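DUF3224 domain-containing protein (Shewanella oneidensis, PDB 2OOJ) is of unknown function but folds as a curled antiparallel beta-sheet, probably related to the allene oxide cyclase barrels. Local coordinates at residues 37-42 with 125-130. Residues are numbered along the deposited sequence; the frame is centred on the assembly and turned at random.
Sequences KTFYGE and HFYEFS
F39, Y40 and Y127 meet between two strands that are not paired with each other: 29-39, which ends at F39 and runs on into a turn, and 124-133. Both pair with strand 5-18, one on either side, and the closest CA atoms, those of F39 and Y127, lie 8.3 Å apart, so side chains must bridge the gap. Y127 does most of this, its CB directed at the other segment. With CG between the backbone N and the carbonyl carbon (chi1 65°), its ring reaches the turn, where OH donates a 2.6 Å hydrogen bond to O of Y40. The donor is tilted 33° from the carbonyl plane, and the acceptor lies at the edge of the phenol ring. The same hydroxyl is hydrogen-bonded to the backbone N of L43, so one polar atom links the two ends of the turn. G41 suits its place because at its backbone angles a CB would be jammed against the carbonyl O of Y40, and that CB would also crowd the hydroxyl. F39 turns its edge toward the Y127 ring in an offset edge-to-face pair, planes at 69°, with CD2 3.7 Å from CD2 of Y127. A phenylalanine in place of Y127 could keep this aromatic contact but would probably leave the Y40 carbonyl and the L43 amide without their shared partner. The buried rings thus join two strands across strand 5-18, while the phenol hydroxyl holds the turn.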
ATOM      1  N   LYS B  37       3.642  -4.309 -16.139  1.00 33.76           N
ATOM      2  CA  LYS B  37       2.306  -4.328 -16.729  1.00 30.77           C
ATOM      3  C   LYS B  37       2.272  -3.631 -18.075  1.00 31.17           C
ATOM      4  O   LYS B  37       3.098  -2.756 -18.360  1.00 31.64           O
ATOM      5  CB  LYS B  37       1.277  -3.600 -15.871  1.00 31.45           C
ATOM      6  CG  LYS B  37       1.026  -4.116 -14.514  1.00 38.38           C
ATOM      7  CD  LYS B  37      -0.311  -3.475 -14.012  1.00 43.39           C
ATOM      8  CE  LYS B  37      -0.466  -3.646 -12.529  1.00 48.93           C
ATOM      9  NZ  LYS B  37      -1.582  -2.812 -11.993  1.00 47.18           N
ATOM     10  N   THR B  38       1.318  -4.068 -18.888  1.00 30.94           N
ATOM     11  CA  THR B  38       0.968  -3.422 -20.135  1.00 32.59           C
ATOM     12  C   THR B  38      -0.524  -3.157 -20.149  1.00 29.57           C
ATOM     13  O   THR B  38      -1.304  -4.048 -19.919  1.00 32.17           O
ATOM     14  CB  THR B  38       1.328  -4.273 -21.369  1.00 33.20           C
ATOM     15  OG1 THR B  38       2.713  -4.628 -21.306  1.00 35.54           O
ATOM     16  CG2 THR B  38       1.033  -3.480 -22.675  1.00 31.98           C
ATOM     17  N   PHE B  39      -0.882  -1.907 -20.445  1.00 31.35           N
ATOM     18  CA  PHE B  39      -2.260  -1.469 -20.617  1.00 28.97           C
ATOM     19  C   PHE B  39      -2.529  -1.262 -22.095  1.00 28.79           C
ATOM     20  O   PHE B  39      -1.661  -0.776 -22.807  1.00 29.90           O
ATOM     21  CB  PHE B  39      -2.481  -0.135 -19.901  1.00 28.80           C
ATOM     22  CG  PHE B  39      -2.350  -0.225 -18.417  1.00 26.72           C
ATOM     23  CD1 PHE B  39      -1.111  -0.067 -17.805  1.00 33.65           C
ATOM     24  CD2 PHE B  39      -3.460  -0.445 -17.621  1.00 29.78           C
ATOM     25  CE1 PHE B  39      -0.982  -0.147 -16.412  1.00 35.78           C
ATOM     26  CE2 PHE B  39      -3.346  -0.509 -16.241  1.00 35.52           C
ATOM     27  CZ  PHE B  39      -2.099  -0.356 -15.635  1.00 31.34           C
ATOM     28  N   TYR B  40      -3.740  -1.587 -22.535  1.00 31.06           N
ATOM     29  CA  TYR B  40      -4.140  -1.526 -23.936  1.00 31.37           C
ATOM     30  C   TYR B  40      -5.382  -0.682 -24.034  1.00 32.00           C
ATOM     31  O   TYR B  40      -6.184  -0.623 -23.088  1.00 32.09           O
ATOM     32  CB  TYR B  40      -4.492  -2.945 -24.429  1.00 33.21           C
ATOM     33  CG  TYR B  40      -3.315  -3.881 -24.444  1.00 33.84           C
ATOM     34  CD1 TYR B  40      -2.403  -3.866 -25.491  1.00 39.89           C
ATOM     35  CD2 TYR B  40      -3.096  -4.777 -23.396  1.00 34.12           C
ATOM     36  CE1 TYR B  40      -1.308  -4.726 -25.498  1.00 39.02           C
ATOM     37  CE2 TYR B  40      -2.007  -5.621 -23.389  1.00 37.25           C
ATOM     38  CZ  TYR B  40      -1.118  -5.597 -24.448  1.00 40.80           C
ATOM     39  OH  TYR B  40      -0.023  -6.427 -24.437  1.00 49.52           O
ATOM     40  N   GLY B  41      -5.575  -0.055 -25.183  1.00 31.53           N
ATOM     41  CA  GLY B  41      -6.781   0.708 -25.425  1.00 32.81           C
ATOM     42  C   GLY B  41      -6.588   2.190 -25.137  1.00 32.31           C
ATOM     43  O   GLY B  41      -5.575   2.797 -25.506  1.00 29.89           O
ATOM     44  N   GLU B  42      -7.567   2.758 -24.458  1.00 31.27           N
ATOM     45  CA  GLU B  42      -7.569   4.195 -24.175  1.00 31.80           C
ATOM     46  C   GLU B  42      -6.402   4.598 -23.282  1.00 29.62           C
ATOM     47  O   GLU B  42      -5.902   5.714 -23.372  1.00 32.65           O
ATOM     48  CB  GLU B  42      -8.890   4.570 -23.524  1.00 30.63           C
ATOM     49  CG  GLU B  42     -10.045   4.441 -24.444  1.00 38.39           C
ATOM     50  CD  GLU B  42     -10.214   5.632 -25.368  1.00 48.34           C
ATOM     51  OE1 GLU B  42      -9.306   6.478 -25.468  1.00 49.50           O
ATOM     52  OE2 GLU B  42     -11.268   5.698 -26.027  1.00 55.40           O
ATOM     53  N   HIS B 125      -7.822  -9.636 -17.462  1.00 29.70           N
ATOM     54  CA  HIS B 125      -7.947  -8.456 -16.609  1.00 28.76           C
ATOM     55  C   HIS B 125      -8.285  -7.237 -17.414  1.00 28.16           C
ATOM     56  O   HIS B 125      -7.744  -7.053 -18.511  1.00 29.77           O
ATOM     57  CB  HIS B 125      -6.652  -8.187 -15.869  1.00 31.26           C
ATOM     58  CG  HIS B 125      -6.402  -9.148 -14.773  1.00 35.16           C
ATOM     59  ND1 HIS B 125      -7.183  -9.188 -13.638  1.00 45.36           N
ATOM     60  CD2 HIS B 125      -5.515 -10.160 -14.665  1.00 43.43           C
ATOM     61  CE1 HIS B 125      -6.759 -10.170 -12.858  1.00 48.25           C
ATOM     62  NE2 HIS B 125      -5.753 -10.778 -13.461  1.00 49.46           N
ATOM     63  N   PHE B 126      -9.155  -6.414 -16.829  1.00 28.62           N
ATOM     64  CA  PHE B 126      -9.606  -5.172 -17.407  1.00 26.12           C
ATOM     65  C   PHE B 126      -9.453  -4.087 -16.363  1.00 25.50           C
ATOM     66  O   PHE B 126      -9.687  -4.311 -15.166  1.00 27.22           O
ATOM     67  CB  PHE B 126     -11.085  -5.249 -17.808  1.00 27.41           C
ATOM     68  CG  PHE B 126     -11.327  -6.059 -19.042  1.00 29.47           C
ATOM     69  CD1 PHE B 126     -11.425  -7.420 -18.962  1.00 33.04           C
ATOM     70  CD2 PHE B 126     -11.452  -5.450 -20.273  1.00 37.64           C
ATOM     71  CE1 PHE B 126     -11.634  -8.168 -20.096  1.00 38.63           C
ATOM     72  CE2 PHE B 126     -11.665  -6.196 -21.399  1.00 39.75           C
ATOM     73  CZ  PHE B 126     -11.739  -7.562 -21.308  1.00 32.52           C
ATOM     74  N   TYR B 127      -9.124  -2.917 -16.838  1.00 27.52           N
ATOM     75  CA  TYR B 127      -9.112  -1.705 -16.009  1.00 27.37           C
ATOM     76  C   TYR B 127     -10.333  -0.860 -16.372  1.00 25.88           C
ATOM     77  O   TYR B 127     -10.782  -0.854 -17.531  1.00 24.76           O
ATOM     78  CB  TYR B 127      -7.821  -0.901 -16.241  1.00 28.64           C
ATOM     79  CG  TYR B 127      -7.684  -0.344 -17.629  1.00 28.05           C
ATOM     80  CD1 TYR B 127      -8.246   0.900 -17.975  1.00 29.00           C
ATOM     81  CD2 TYR B 127      -6.946  -1.021 -18.592  1.00 25.77           C
ATOM     82  CE1 TYR B 127      -8.114   1.386 -19.247  1.00 25.90           C
ATOM     83  CE2 TYR B 127      -6.841  -0.554 -19.872  1.00 28.01           C
ATOM     84  CZ  TYR B 127      -7.412   0.670 -20.197  1.00 28.05           C
ATOM     85  OH  TYR B 127      -7.285   1.128 -21.483  1.00 25.84           O
ATOM     86  N   GLU B 128     -10.873  -0.167 -15.365  1.00 29.32           N
ATOM     87  CA  GLU B 128     -11.893   0.832 -15.523  1.00 28.33           C
ATOM     88  C   GLU B 128     -11.330   2.079 -14.843  1.00 28.74           C
ATOM     89  O   GLU B 128     -11.177   2.094 -13.638  1.00 27.99           O
ATOM     90  CB  GLU B 128     -13.197   0.402 -14.869  1.00 32.52           C
ATOM     91  CG  GLU B 128     -13.929  -0.772 -15.554  1.00 38.53           C
ATOM     92  CD  GLU B 128     -13.476  -2.176 -15.092  1.00 42.17           C
ATOM     93  OE1 GLU B 128     -13.307  -2.420 -13.882  1.00 43.57           O
ATOM     94  OE2 GLU B 128     -13.317  -3.058 -15.960  1.00 42.65           O
ATOM     95  N   PHE B 129     -10.984   3.098 -15.627  1.00 29.81           N
ATOM     96  CA  PHE B 129     -10.201   4.232 -15.121  1.00 27.47           C
ATOM     97  C   PHE B 129     -11.028   5.490 -15.240  1.00 28.72           C
ATOM     98  O   PHE B 129     -11.395   5.870 -16.347  1.00 26.41           O
ATOM     99  CB  PHE B 129      -8.867   4.305 -15.913  1.00 27.74           C
ATOM    100  CG  PHE B 129      -7.894   5.349 -15.426  1.00 29.86           C
ATOM    101  CD1 PHE B 129      -7.763   5.664 -14.075  1.00 32.69           C
ATOM    102  CD2 PHE B 129      -7.036   5.959 -16.312  1.00 32.42           C
ATOM    103  CE1 PHE B 129      -6.836   6.613 -13.657  1.00 31.21           C
ATOM    104  CE2 PHE B 129      -6.116   6.897 -15.881  1.00 31.63           C
ATOM    105  CZ  PHE B 129      -6.020   7.206 -14.548  1.00 26.83           C
ATOM    106  N   SER B 130     -11.385   6.073 -14.086  1.00 28.84           N
ATOM    107  CA  SER B 130     -12.142   7.312 -14.019  1.00 31.68           C
ATOM    108  C   SER B 130     -11.198   8.449 -13.684  1.00 30.25           C
ATOM    109  O   SER B 130     -10.598   8.475 -12.611  1.00 29.15           O
ATOM    110  CB  SER B 130     -13.249   7.201 -12.965  1.00 32.31           C
ATOM    111  OG  SER B 130     -13.932   5.991 -13.171  1.00 32.37           O
TER